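Local coordinates for arylesterase (Sulfolobus solfataricus, PDB 5L2P), which hydrolyses aromatic esters, p-nitrophenyl fatty acid esters and organophosphate triesters such as paraoxon, as a broad-specificity serine hydrolase of the GDXG lipolytic family, at residues A[51-56]-A[133-138]; A[108-113]-A[141-146]; A[55-60]-A[126-131]; A[95-100]-A[151-156]. One frame throughout, in Å; residues are numbered along the deposited sequence.

How the contacts relate
The four contacts illustrate how an alpha/beta hydrolase covers both faces of one mixed sheet. Contacts 1 and 3 share Ile55, Lys56, strand 49-56 and helix 124-138, and their centres lie about 9 Å apart. Contact 2, centred about 8 Å from contact 1, touches it through Trp135 and Leu143 and extends the same layer to helix 140-143 and the loop that follows. Contact 4 lies on the other face, where helix 95-105 packs, its centre about 19 Å from that of contact 3. Along the chain come strand 49-56 and its turn, helix 95-105, strand 108-112, helices 124-138 and 140-143, and strand 150-155, which delivers the probable nucleophile; contacts 1 to 3 lie away from that site.

Contact 1 of 4, residues A[51-56]-A[133-138]; sequences RDMKIK and IVWARD
Met53 and Ile55, which both meet Trp135, are fixed first by backbone hydrogen bonds to Ile64 and Leu62 on the neighbouring strand 61-68. With the main chain so engaged, their side chains form an apolar seat for the indole. Ile55 covers one face: its CG1 stands 3.9 Å from the centroid of the five-membered ring and 8° off the ring normal, a CH-pi contact. The CD1 methyl at the end of that branch reaches Trp135 CD2 at 3.9 Å, and the other branch, CG2, reaches Trp135 CD1 at 3.5 Å. The indole gets there because chi1 of Trp135 (177°) sets CG anti to the backbone N, carrying the ring out from helix 124-138 toward the strand. Met53 adds a Met-aromatic contact at the benzo part, where SD lies 4.0 Å from CZ2 of Trp135; the sulfur approaches obliquely, 61° off the normal of the six-membered ring. Ile64 packs against all three side chains. Were Trp135 an alanine, a gap would probably open between strand and helix, and Ile55 and Met53 would both lose their aromatic partner. Cohesion between the segments thus rests on dispersion and shape, while backbone hydrogen bonds hold strand in sheet and helix in coil.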
loop_
_atom_site.group_PDB
_atom_site.type_symbol
_atom_site.label_atom_id
_atom_site.label_comp_id
_atom_site.label_asym_id
_atom_site.label_seq_id
_atom_site.Cartn_x
_atom_site.Cartn_y
_atom_site.Cartn_z
ATOM N N ARG A 51 -26.801 32.303 -16.152
ATOM C CA ARG A 51 -27.947 32.986 -15.572
ATOM C C ARG A 51 -27.949 32.745 -14.070
ATOM O O ARG A 51 -27.962 31.600 -13.625
ATOM C CB ARG A 51 -29.241 32.490 -16.216
ATOM C CG ARG A 51 -30.534 33.134 -15.746
ATOM C CD ARG A 51 -31.714 32.834 -16.683
ATOM N NE ARG A 51 -32.158 31.416 -16.669
ATOM C CZ ARG A 51 -31.763 30.459 -17.526
ATOM N NH1 ARG A 51 -30.902 30.700 -18.521
ATOM N NH2 ARG A 51 -32.244 29.215 -17.407
ATOM N N ASP A 52 -27.889 33.834 -13.297
ATOM C CA ASP A 52 -27.974 33.758 -11.840
ATOM C C ASP A 52 -29.404 33.937 -11.424
ATOM O O ASP A 52 -30.117 34.698 -12.045
ATOM C CB ASP A 52 -27.144 34.843 -11.191
ATOM C CG ASP A 52 -25.660 34.562 -11.232
ATOM O OD1 ASP A 52 -25.259 33.429 -11.499
ATOM O OD2 ASP A 52 -24.889 35.507 -10.952
ATOM N N MET A 53 -29.821 33.218 -10.390
ATOM C CA MET A 53 -31.175 33.354 -9.833
ATOM C C MET A 53 -31.245 32.771 -8.428
ATOM O O MET A 53 -30.246 32.284 -7.932
ATOM C CB MET A 53 -32.227 32.706 -10.740
ATOM C CG MET A 53 -32.217 31.187 -10.850
ATOM S SD MET A 53 -33.793 30.630 -11.600
ATOM C CE MET A 53 -33.740 31.413 -13.229
ATOM N N LYS A 54 -32.403 32.854 -7.792
ATOM C CA LYS A 54 -32.578 32.344 -6.441
ATOM C C LYS A 54 -33.809 31.455 -6.324
ATOM O O LYS A 54 -34.861 31.794 -6.816
ATOM C CB LYS A 54 -32.686 33.487 -5.456
ATOM C CG LYS A 54 -31.362 34.095 -5.042
ATOM C CD LYS A 54 -31.593 35.489 -4.409
ATOM C CE LYS A 54 -30.370 36.025 -3.668
ATOM N NZ LYS A 54 -29.117 36.119 -4.485
ATOM N N ILE A 55 -33.638 30.295 -5.701
ATOM C CA ILE A 55 -34.739 29.388 -5.414
ATOM C C ILE A 55 -35.320 29.822 -4.074
ATOM O O ILE A 55 -34.576 30.057 -3.103
ATOM C CB ILE A 55 -34.246 27.946 -5.270
ATOM C CG1 ILE A 55 -33.513 27.490 -6.525
ATOM C CG2 ILE A 55 -35.400 27.000 -4.863
ATOM C CD1 ILE A 55 -32.776 26.178 -6.337
ATOM N N LYS A 56 -36.637 29.927 -4.020
ATOM C CA LYS A 56 -37.327 30.418 -2.827
ATOM C C LYS A 56 -37.627 29.269 -1.870
ATOM O O LYS A 56 -38.502 28.447 -2.147
ATOM C CB LYS A 56 -38.621 31.102 -3.226
ATOM C CG LYS A 56 -39.166 32.029 -2.146
ATOM C CD LYS A 56 -40.482 32.674 -2.555
ATOM C CE LYS A 56 -40.645 34.093 -1.998
ATOM N NZ LYS A 56 -41.971 34.676 -2.342
ATOM N N ILE A 133 -32.134 20.010 -6.036
ATOM C CA ILE A 133 -32.412 18.900 -6.984
ATOM C C ILE A 133 -33.911 18.750 -7.219
ATOM O O ILE A 133 -34.351 18.594 -8.357
ATOM C CB ILE A 133 -31.865 17.543 -6.477
ATOM C CG1 ILE A 133 -30.351 17.571 -6.354
ATOM C CG2 ILE A 133 -32.289 16.360 -7.371
ATOM C CD1 ILE A 133 -29.834 16.361 -5.611
ATOM N N VAL A 134 -34.681 18.793 -6.133
ATOM C CA VAL A 134 -36.137 18.741 -6.229
ATOM C C VAL A 134 -36.676 19.922 -7.044
ATOM O O VAL A 134 -37.541 19.741 -7.880
ATOM C CB VAL A 134 -36.779 18.745 -4.823
ATOM C CG1 VAL A 134 -38.290 18.911 -4.879
ATOM C CG2 VAL A 134 -36.392 17.486 -4.080
ATOM N N TRP A 135 -36.133 21.120 -6.825
ATOM C CA TRP A 135 -36.514 22.317 -7.633
ATOM C C TRP A 135 -36.238 22.110 -9.107
ATOM O O TRP A 135 -37.074 22.404 -9.923
ATOM C CB TRP A 135 -35.781 23.567 -7.125
ATOM C CG TRP A 135 -36.044 24.772 -7.906
ATOM C CD1 TRP A 135 -37.027 25.659 -7.682
ATOM C CD2 TRP A 135 -35.340 25.227 -9.075
ATOM N NE1 TRP A 135 -37.004 26.640 -8.641
ATOM C CE2 TRP A 135 -35.971 26.407 -9.500
ATOM C CE3 TRP A 135 -34.262 24.746 -9.807
ATOM C CZ2 TRP A 135 -35.559 27.127 -10.619
ATOM C CZ3 TRP A 135 -33.871 25.442 -10.958
ATOM C CH2 TRP A 135 -34.510 26.633 -11.340
ATOM N N ALA A 136 -35.063 21.603 -9.447
ATOM C CA ALA A 136 -34.697 21.343 -10.852
ATOM C C ALA A 136 -35.632 20.336 -11.513
ATOM O O ALA A 136 -36.012 20.496 -12.691
ATOM C CB ALA A 136 -33.272 20.824 -10.929
ATOM N N ARG A 137 -35.990 19.286 -10.768
ATOM C CA ARG A 137 -36.914 18.271 -11.293
ATOM C C ARG A 137 -38.302 18.862 -11.503
ATOM O O ARG A 137 -38.925 18.612 -12.524
ATOM C CB ARG A 137 -36.999 17.064 -10.354
ATOM C CG ARG A 137 -37.755 15.917 -10.932
ATOM C CD ARG A 137 -38.082 14.913 -9.857
ATOM N NE ARG A 137 -39.065 15.451 -8.927
ATOM C CZ ARG A 137 -39.578 14.748 -7.924
ATOM N NH1 ARG A 137 -39.182 13.485 -7.732
ATOM N NH2 ARG A 137 -40.479 15.305 -7.110
ATOM N N ASP A 138 -38.780 19.638 -10.530
ATOM C CA ASP A 138 -40.048 20.365 -10.647
ATOM C C ASP A 138 -40.087 21.378 -11.795
ATOM O O ASP A 138 -41.141 21.613 -12.347
ATOM C CB ASP A 138 -40.377 21.094 -9.343
ATOM C CG ASP A 138 -40.738 20.138 -8.215
ATOM O OD1 ASP A 138 -40.935 18.935 -8.497
ATOM O OD2 ASP A 138 -40.824 20.584 -7.042
#

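Contact 2 of 4, residues A[108-113]-A[141-146]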
loop_
_atom_site.group_PDB
_atom_site.type_symbol
_atom_site.label_atom_id
_atom_site.label_comp_id
_atom_site.label_asym_id
_atom_site.label_seq_id
_atom_site.Cartn_x
_atom_site.Cartn_y
_atom_site.Cartn_z
ATOM N N THR A 108 -26.872 21.119 -19.695
ATOM C CA THR A 108 -27.074 22.158 -18.699
ATOM C C THR A 108 -26.487 21.775 -17.342
ATOM O O THR A 108 -26.600 20.633 -16.902
ATOM C CB THR A 108 -28.575 22.355 -18.496
ATOM O OG1 THR A 108 -29.242 22.422 -19.783
ATOM C CG2 THR A 108 -28.838 23.608 -17.611
ATOM N N VAL A 109 -25.850 22.728 -16.687
ATOM C CA VAL A 109 -25.256 22.517 -15.370
ATOM C C VAL A 109 -25.792 23.585 -14.417
ATOM O O VAL A 109 -25.877 24.763 -14.787
ATOM C CB VAL A 109 -23.734 22.609 -15.450
ATOM C CG1 VAL A 109 -23.109 22.602 -14.060
ATOM C CG2 VAL A 109 -23.177 21.479 -16.312
ATOM N N ILE A 110 -26.176 23.171 -13.217
ATOM C CA ILE A 110 -26.674 24.101 -12.202
ATOM C C ILE A 110 -25.814 24.004 -10.945
ATOM O O ILE A 110 -25.766 22.954 -10.278
ATOM C CB ILE A 110 -28.141 23.822 -11.830
ATOM C CG1 ILE A 110 -29.022 24.006 -13.060
ATOM C CG2 ILE A 110 -28.593 24.711 -10.673
ATOM C CD1 ILE A 110 -30.492 23.683 -12.818
ATOM N N SER A 111 -25.140 25.106 -10.625
ATOM C CA SER A 111 -24.264 25.165 -9.469
ATOM C C SER A 111 -25.059 25.764 -8.301
ATOM O O SER A 111 -25.809 26.735 -8.497
ATOM C CB SER A 111 -23.071 26.032 -9.808
ATOM O OG SER A 111 -22.109 26.025 -8.777
ATOM N N VAL A 112 -24.914 25.193 -7.104
ATOM C CA VAL A 112 -25.691 25.625 -5.946
ATOM C C VAL A 112 -24.828 26.312 -4.864
ATOM O O VAL A 112 -23.757 25.793 -4.491
ATOM C CB VAL A 112 -26.425 24.438 -5.312
ATOM C CG1 VAL A 112 -27.411 24.908 -4.238
ATOM C CG2 VAL A 112 -27.148 23.621 -6.381
ATOM N N ASP A 113 -25.277 27.465 -4.382
ATOM C CA ASP A 113 -24.677 28.122 -3.201
ATOM C C ASP A 113 -25.356 27.722 -1.901
ATOM O O ASP A 113 -26.061 28.523 -1.307
ATOM C CB ASP A 113 -24.732 29.659 -3.333
ATOM C CG ASP A 113 -23.431 30.258 -3.724
ATOM O OD1 ASP A 113 -22.375 29.580 -3.623
ATOM O OD2 ASP A 113 -23.489 31.428 -4.106
ATOM N N GLY A 141 -39.296 20.941 -17.342
ATOM C CA GLY A 141 -39.838 21.419 -18.620
ATOM C C GLY A 141 -39.332 22.806 -18.965
ATOM O O GLY A 141 -38.995 23.074 -20.115
ATOM N N GLU A 142 -39.267 23.679 -17.953
ATOM C CA GLU A 142 -38.796 25.061 -18.100
ATOM C C GLU A 142 -37.318 25.066 -18.488
ATOM O O GLU A 142 -36.887 25.885 -19.302
ATOM C CB GLU A 142 -39.008 25.822 -16.780
ATOM C CG GLU A 142 -38.877 27.332 -16.853
ATOM C CD GLU A 142 -40.064 27.994 -17.549
ATOM O OE1 GLU A 142 -41.066 27.267 -17.745
ATOM O OE2 GLU A 142 -39.979 29.194 -17.922
ATOM N N LEU A 143 -36.557 24.131 -17.919
ATOM C CA LEU A 143 -35.122 24.029 -18.180
ATOM C C LEU A 143 -34.801 23.257 -19.476
ATOM O O LEU A 143 -33.686 23.240 -19.930
ATOM C CB LEU A 143 -34.432 23.402 -16.973
ATOM C CG LEU A 143 -34.630 24.148 -15.631
ATOM C CD1 LEU A 143 -34.241 23.312 -14.409
ATOM C CD2 LEU A 143 -33.840 25.449 -15.582
ATOM N N GLY A 144 -35.794 22.617 -20.065
ATOM C CA GLY A 144 -35.590 21.759 -21.224
ATOM C C GLY A 144 -34.786 20.487 -20.923
ATOM O O GLY A 144 -33.955 20.056 -21.732
ATOM N N ILE A 145 -35.034 19.887 -19.766
ATOM C CA ILE A 145 -34.302 18.694 -19.389
ATOM C C ILE A 145 -35.248 17.537 -19.098
ATOM O O ILE A 145 -36.411 17.738 -18.715
ATOM C CB ILE A 145 -33.372 18.935 -18.186
ATOM C CG1 ILE A 145 -34.141 19.441 -16.976
ATOM C CG2 ILE A 145 -32.324 19.990 -18.525
ATOM C CD1 ILE A 145 -33.768 18.737 -15.695
ATOM N N ASP A 146 -34.714 16.328 -19.269
ATOM C CA ASP A 146 -35.411 15.092 -18.939
ATOM C C ASP A 146 -35.331 14.855 -17.430
ATOM O O ASP A 146 -34.270 14.921 -16.849
ATOM C CB ASP A 146 -34.796 13.939 -19.739
ATOM C CG ASP A 146 -35.514 12.567 -19.510
ATOM O OD1 ASP A 146 -36.403 12.452 -18.637
ATOM O OD2 ASP A 146 -35.166 11.586 -20.216
#
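Ile110 and Leu143 reach toward each other tip to tip, with the CD1 methyl of Ile110 4.1 Å from the CD1 methyl of Leu143. Beside them Thr108 and Ile145 cross at about a right angle, and Ile145 CG2 comes to 4.1 Å from Thr108 OG1, a packing contact in which the hydroxyl meets a methyl. Ile145 has CG1 between its backbone N and carbonyl carbon (chi1 57°), which leaves CG2 as the branch that faces the threonine. One shell out, Leu77 touches both Ile110 and Ile145, while Arg72 packs on Thr108 and Ile145 and donates from NH2 to the carbonyl oxygen of Leu143. Thr108 and Ile110 are set in place by backbone hydrogen bonds to Val78 on the parallel strand 77-81. On the other side a Schellman motif ends the short helix: Gly144, with its positive phi of 67°, is the C-prime residue, Ile145 N pairs with Ala140 O, and Gly144 N makes a weak 3.2 Å bond to Gly141 O. Past this helix end, Ile145 points to the same strand as Leu143. The chemistry implies a buried, mainly apolar contact, beside which Arg72 satisfies the carbonyl oxygen of Leu143.

Contact 3 of 4, residues A[55-60]-A[126-131]; sequences IKLEDY and VYDCFN
Leu57 meets Asn131 and Asp128 of helix 124-138, and the direct contact is van der Waals packing. Its two methyls divide the work. CD2 lies 3.9 Å from CB of Asn131, so the leucine rests chiefly on the aliphatic root of the asparagine, while the amide nitrogen ND2 of Asn131 is a little farther from the same methyl. CD1 turns to the residue one helical turn earlier and comes to 4.1 Å from OD1 of Asp128. The leucine points this way with CG anti to its carbonyl carbon and beside its backbone N (chi1 -53°), and Leu62 supports it from strand 61-68.

The ionic interactions run alongside and are mediated by Arg115, which lies outside both segments. Its NH2 forms a salt bridge with OD1 of Asp128 and its NH1 another with OD2 of Asp59, while Tyr60 makes a cation-pi contact with the same arginine. Asp59 OD1 and Asp128 OD1 are 6.0 Å apart, and the shared cation probably offsets the repulsion between these like charges.

Backbone hydrogen bonds shape each partner. In the turn, Leu57 N donates to Tyr60 O at 2.7 Å; in the helix, Asn131 N bonds to Tyr127 O at 2.9 Å. The arrangement is that of a tight beta-hairpin turn, joining antiparallel strands 49-56 and 61-68 at one border of the sheet, docked against a helix of the alpha/beta hydrolase fold that lies in the crossover from strand 108-112 to strand 150-155.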
loop_
_atom_site.group_PDB
_atom_site.type_symbol
_atom_site.label_atom_id
_atom_site.label_comp_id
_atom_site.label_asym_id
_atom_site.label_seq_id
_atom_site.Cartn_x
_atom_site.Cartn_y
_atom_site.Cartn_z
ATOM N N ILE A 55 -33.638 30.295 -5.701
ATOM C CA ILE A 55 -34.739 29.388 -5.414
ATOM C C ILE A 55 -35.320 29.822 -4.074
ATOM O O ILE A 55 -34.576 30.057 -3.103
ATOM C CB ILE A 55 -34.246 27.946 -5.270
ATOM C CG1 ILE A 55 -33.513 27.490 -6.525
ATOM C CG2 ILE A 55 -35.400 27.000 -4.863
ATOM C CD1 ILE A 55 -32.776 26.178 -6.337
ATOM N N LYS A 56 -36.637 29.927 -4.020
ATOM C CA LYS A 56 -37.327 30.418 -2.827
ATOM C C LYS A 56 -37.627 29.269 -1.870
ATOM O O LYS A 56 -38.502 28.447 -2.147
ATOM C CB LYS A 56 -38.621 31.102 -3.226
ATOM C CG LYS A 56 -39.166 32.029 -2.146
ATOM C CD LYS A 56 -40.482 32.674 -2.555
ATOM C CE LYS A 56 -40.645 34.093 -1.998
ATOM N NZ LYS A 56 -41.971 34.676 -2.342
ATOM N N LEU A 57 -36.882 29.183 -0.765
ATOM C CA LEU A 57 -37.185 28.224 0.306
ATOM C C LEU A 57 -37.965 28.968 1.395
ATOM O O LEU A 57 -38.016 30.202 1.387
ATOM C CB LEU A 57 -35.902 27.598 0.863
ATOM C CG LEU A 57 -34.995 26.978 -0.216
ATOM C CD1 LEU A 57 -33.609 26.647 0.338
ATOM C CD2 LEU A 57 -35.639 25.763 -0.925
ATOM N N GLU A 58 -38.587 28.235 2.317
ATOM C CA GLU A 58 -39.458 28.876 3.323
ATOM C C GLU A 58 -38.695 29.804 4.297
ATOM O O GLU A 58 -39.261 30.786 4.782
ATOM C CB GLU A 58 -40.351 27.843 4.048
ATOM C CG GLU A 58 -41.560 27.406 3.197
ATOM C CD GLU A 58 -42.542 26.461 3.906
ATOM O OE1 GLU A 58 -42.120 25.391 4.407
ATOM O OE2 GLU A 58 -43.756 26.771 3.940
ATOM N N ASP A 59 -37.412 29.540 4.531
ATOM C CA ASP A 59 -36.603 30.352 5.446
ATOM C C ASP A 59 -35.398 31.047 4.773
ATOM O O ASP A 59 -34.582 31.677 5.456
ATOM C CB ASP A 59 -36.096 29.466 6.608
ATOM C CG ASP A 59 -35.138 28.344 6.141
ATOM O OD1 ASP A 59 -35.277 27.849 4.996
ATOM O OD2 ASP A 59 -34.260 27.945 6.936
ATOM N N TYR A 60 -35.283 30.929 3.454
ATOM C CA TYR A 60 -34.056 31.338 2.752
ATOM C C TYR A 60 -34.260 31.412 1.239
ATOM O O TYR A 60 -35.158 30.774 0.660
ATOM C CB TYR A 60 -32.918 30.332 3.048
ATOM C CG TYR A 60 -31.520 30.790 2.671
ATOM C CD1 TYR A 60 -30.896 31.813 3.388
ATOM C CD2 TYR A 60 -30.801 30.172 1.639
ATOM C CE1 TYR A 60 -29.613 32.231 3.081
ATOM C CE2 TYR A 60 -29.517 30.596 1.309
ATOM C CZ TYR A 60 -28.926 31.626 2.038
ATOM O OH TYR A 60 -27.641 32.025 1.735
ATOM N N VAL A 126 -26.874 19.766 3.427
ATOM C CA VAL A 126 -27.373 18.568 2.749
ATOM C C VAL A 126 -28.778 18.803 2.223
ATOM O O VAL A 126 -29.109 18.440 1.083
ATOM C CB VAL A 126 -27.379 17.333 3.669
ATOM C CG1 VAL A 126 -27.923 16.118 2.915
ATOM C CG2 VAL A 126 -25.969 17.077 4.202
ATOM N N TYR A 127 -29.610 19.402 3.062
ATOM C CA TYR A 127 -30.984 19.716 2.649
ATOM C C TYR A 127 -31.088 20.852 1.632
ATOM O O TYR A 127 -31.990 20.811 0.785
ATOM C CB TYR A 127 -31.865 19.976 3.860
ATOM C CG TYR A 127 -32.192 18.697 4.590
ATOM C CD1 TYR A 127 -32.970 17.711 3.975
ATOM C CD2 TYR A 127 -31.714 18.455 5.876
ATOM C CE1 TYR A 127 -33.251 16.520 4.619
ATOM C CE2 TYR A 127 -32.015 17.260 6.542
ATOM C CZ TYR A 127 -32.774 16.301 5.898
ATOM O OH TYR A 127 -33.088 15.125 6.504
ATOM N N ASP A 128 -30.178 21.826 1.695
ATOM C CA ASP A 128 -30.149 22.876 0.675
ATOM C C ASP A 128 -29.865 22.286 -0.694
ATOM O O ASP A 128 -30.494 22.679 -1.685
ATOM C CB ASP A 128 -29.080 23.962 0.969
ATOM C CG ASP A 128 -29.530 24.978 2.009
ATOM O OD1 ASP A 128 -30.659 24.887 2.527
ATOM O OD2 ASP A 128 -28.721 25.851 2.350
ATOM N N CYS A 129 -28.903 21.352 -0.747
ATOM C CA CYS A 129 -28.533 20.741 -2.010
ATOM C C CYS A 129 -29.653 19.845 -2.503
ATOM O O CYS A 129 -29.927 19.810 -3.702
ATOM C CB CYS A 129 -27.241 19.963 -1.870
ATOM S SG CYS A 129 -25.732 20.962 -1.657
ATOM N N PHE A 130 -30.328 19.149 -1.591
ATOM C CA PHE A 130 -31.380 18.213 -1.993
ATOM C C PHE A 130 -32.582 18.974 -2.505
ATOM O O PHE A 130 -33.148 18.598 -3.533
ATOM C CB PHE A 130 -31.760 17.270 -0.847
ATOM C CG PHE A 130 -32.923 16.368 -1.151
ATOM C CD1 PHE A 130 -32.776 15.308 -2.030
ATOM C CD2 PHE A 130 -34.166 16.561 -0.526
ATOM C CE1 PHE A 130 -33.838 14.440 -2.284
ATOM C CE2 PHE A 130 -35.235 15.706 -0.789
ATOM C CZ PHE A 130 -35.079 14.647 -1.673
ATOM N N ASN A 131 -32.976 20.040 -1.806
ATOM C CA ASN A 131 -34.067 20.939 -2.277
ATOM C C ASN A 131 -33.793 21.566 -3.634
ATOM O O ASN A 131 -34.716 21.770 -4.415
ATOM C CB ASN A 131 -34.409 22.045 -1.255
ATOM C CG ASN A 131 -35.060 21.481 0.007
ATOM O OD1 ASN A 131 -35.685 20.407 -0.012
ATOM N ND2 ASN A 131 -34.880 22.180 1.120
#

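Contact 4 of 4, residues A[95-100]-A[151-156]; sequences DAISRI and ATFGIS
Strand 150-155, the central strand that runs into the nucleophile elbow of this hydrolase, meets helix 95-105 where Phe153 and Ile155 pack on Ile97. A single methyl serves both: Ile97 CG2 lies 3.9 Å from CE1 of Phe153, near its CZ as well, and 4.3 Å from CD1 of Ile155. The isoleucine and phenylalanine side chains cross at about a right angle, the methyl coming in obliquely to the ring. A trans chi1 (173°) extends the Phe153 ring from the strand toward the helix, and His80 stacks edge-to-face with it. Ile155 sits inside the GxSxG pattern, between Gly154 and Ser156; Ser156, the probable nucleophile, has a positive phi of 69°, and its OG is hydrogen-bonded to NE2 of His281, inferred to be its catalytic partner. The side chain of Ile155 is about 5 Å from that of His281. On the helix, Ser98 OG hydrogen-bonds to His80 ND1, linking this layer to the same histidine. One turn is braced by a salt bridge, Arg99 NE to Asp95 OD2 at 2.7 Å, on the syn side of the carboxylate, while Asp95 OD1 is hydrogen-bonded to Tyr67 OH.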
loop_
_atom_site.group_PDB
_atom_site.type_symbol
_atom_site.label_atom_id
_atom_site.label_comp_id
_atom_site.label_asym_id
_atom_site.label_seq_id
_atom_site.Cartn_x
_atom_site.Cartn_y
_atom_site.Cartn_z
ATOM N N ASP A 95 -16.572 27.962 -10.470
ATOM C CA ASP A 95 -17.186 28.422 -11.729
ATOM C C ASP A 95 -16.495 27.825 -12.955
ATOM O O ASP A 95 -17.145 27.393 -13.896
ATOM C CB ASP A 95 -17.154 29.948 -11.761
ATOM C CG ASP A 95 -17.823 30.531 -13.009
ATOM O OD1 ASP A 95 -19.057 30.673 -13.046
ATOM O OD2 ASP A 95 -17.106 30.853 -13.976
ATOM N N ALA A 96 -15.170 27.820 -12.934
ATOM C CA ALA A 96 -14.350 27.290 -14.042
ATOM C C ALA A 96 -14.585 25.786 -14.272
ATOM O O ALA A 96 -14.574 25.332 -15.430
ATOM C CB ALA A 96 -12.854 27.548 -13.807
ATOM N N ILE A 97 -14.815 25.049 -13.181
ATOM C CA ILE A 97 -15.165 23.637 -13.286
ATOM C C ILE A 97 -16.524 23.446 -13.950
ATOM O O ILE A 97 -16.668 22.571 -14.825
ATOM C CB ILE A 97 -15.149 22.907 -11.949
ATOM C CG1 ILE A 97 -13.762 23.041 -11.281
ATOM C CG2 ILE A 97 -15.459 21.426 -12.154
ATOM C CD1 ILE A 97 -12.558 22.653 -12.140
ATOM N N SER A 98 -17.503 24.261 -13.536
ATOM C CA SER A 98 -18.854 24.149 -14.064
ATOM C C SER A 98 -18.888 24.388 -15.552
ATOM O O SER A 98 -19.641 23.736 -16.256
ATOM C CB SER A 98 -19.785 25.132 -13.377
ATOM O OG SER A 98 -19.730 25.025 -11.959
ATOM N N ARG A 99 -18.090 25.352 -16.015
ATOM C CA ARG A 99 -18.012 25.703 -17.438
ATOM C C ARG A 99 -17.427 24.569 -18.270
ATOM O O ARG A 99 -17.979 24.215 -19.303
ATOM C CB ARG A 99 -17.145 26.956 -17.664
ATOM C CG ARG A 99 -17.780 28.212 -17.179
ATOM C CD ARG A 99 -16.747 29.297 -16.832
ATOM N NE ARG A 99 -17.395 30.577 -16.666
ATOM C CZ ARG A 99 -17.824 31.324 -17.673
ATOM N NH1 ARG A 99 -17.642 30.957 -18.915
ATOM N NH2 ARG A 99 -18.419 32.484 -17.444
ATOM N N ILE A 100 -16.288 24.030 -17.837
ATOM C CA ILE A 100 -15.676 22.893 -18.524
ATOM C C ILE A 100 -16.613 21.680 -18.490
ATOM O O ILE A 100 -16.721 20.940 -19.478
ATOM C CB ILE A 100 -14.337 22.508 -17.910
ATOM C CG1 ILE A 100 -13.324 23.643 -18.078
ATOM C CG2 ILE A 100 -13.767 21.258 -18.571
ATOM C CD1 ILE A 100 -12.136 23.527 -17.132
ATOM N N ALA A 151 -28.110 14.185 -12.960
ATOM C CA ALA A 151 -26.934 13.667 -12.265
ATOM C C ALA A 151 -26.418 14.685 -11.243
ATOM O O ALA A 151 -26.684 15.894 -11.372
ATOM C CB ALA A 151 -25.836 13.376 -13.263
ATOM N N THR A 152 -25.666 14.203 -10.241
ATOM C CA THR A 152 -25.019 15.047 -9.289
ATOM C C THR A 152 -23.494 14.969 -9.369
ATOM O O THR A 152 -22.927 13.934 -9.698
ATOM C CB THR A 152 -25.480 14.731 -7.871
ATOM O OG1 THR A 152 -25.277 13.347 -7.581
ATOM C CG2 THR A 152 -26.961 15.135 -7.669
ATOM N N PHE A 153 -22.824 16.086 -9.065
ATOM C CA PHE A 153 -21.377 16.201 -9.164
ATOM C C PHE A 153 -20.869 17.101 -8.038
ATOM O O PHE A 153 -21.533 18.055 -7.653
ATOM C CB PHE A 153 -21.027 16.756 -10.528
ATOM C CG PHE A 153 -19.584 17.090 -10.702
ATOM C CD1 PHE A 153 -19.114 18.355 -10.344
ATOM C CD2 PHE A 153 -18.699 16.171 -11.272
ATOM C CE1 PHE A 153 -17.773 18.697 -10.509
ATOM C CE2 PHE A 153 -17.350 16.493 -11.430
ATOM C CZ PHE A 153 -16.897 17.780 -11.060
ATOM N N GLY A 154 -19.711 16.791 -7.477
ATOM C CA GLY A 154 -19.219 17.513 -6.347
ATOM C C GLY A 154 -17.813 17.141 -5.977
ATOM O O GLY A 154 -17.420 16.008 -6.144
ATOM N N ILE A 155 -17.052 18.133 -5.475
ATOM C CA ILE A 155 -15.642 17.973 -5.111
ATOM C C ILE A 155 -15.450 18.154 -3.608
ATOM O O ILE A 155 -15.911 19.103 -3.041
ATOM C CB ILE A 155 -14.755 18.953 -5.899
ATOM C CG1 ILE A 155 -14.894 18.679 -7.408
ATOM C CG2 ILE A 155 -13.296 18.901 -5.453
ATOM C CD1 ILE A 155 -14.373 19.773 -8.318
ATOM N N SER A 156 -14.810 17.191 -2.963
ATOM C CA SER A 156 -14.426 17.300 -1.545
ATOM C C SER A 156 -15.643 17.287 -0.553
ATOM O O SER A 156 -16.288 16.282 -0.365
ATOM C CB SER A 156 -13.511 18.513 -1.372
ATOM O OG SER A 156 -13.110 18.636 -0.032
#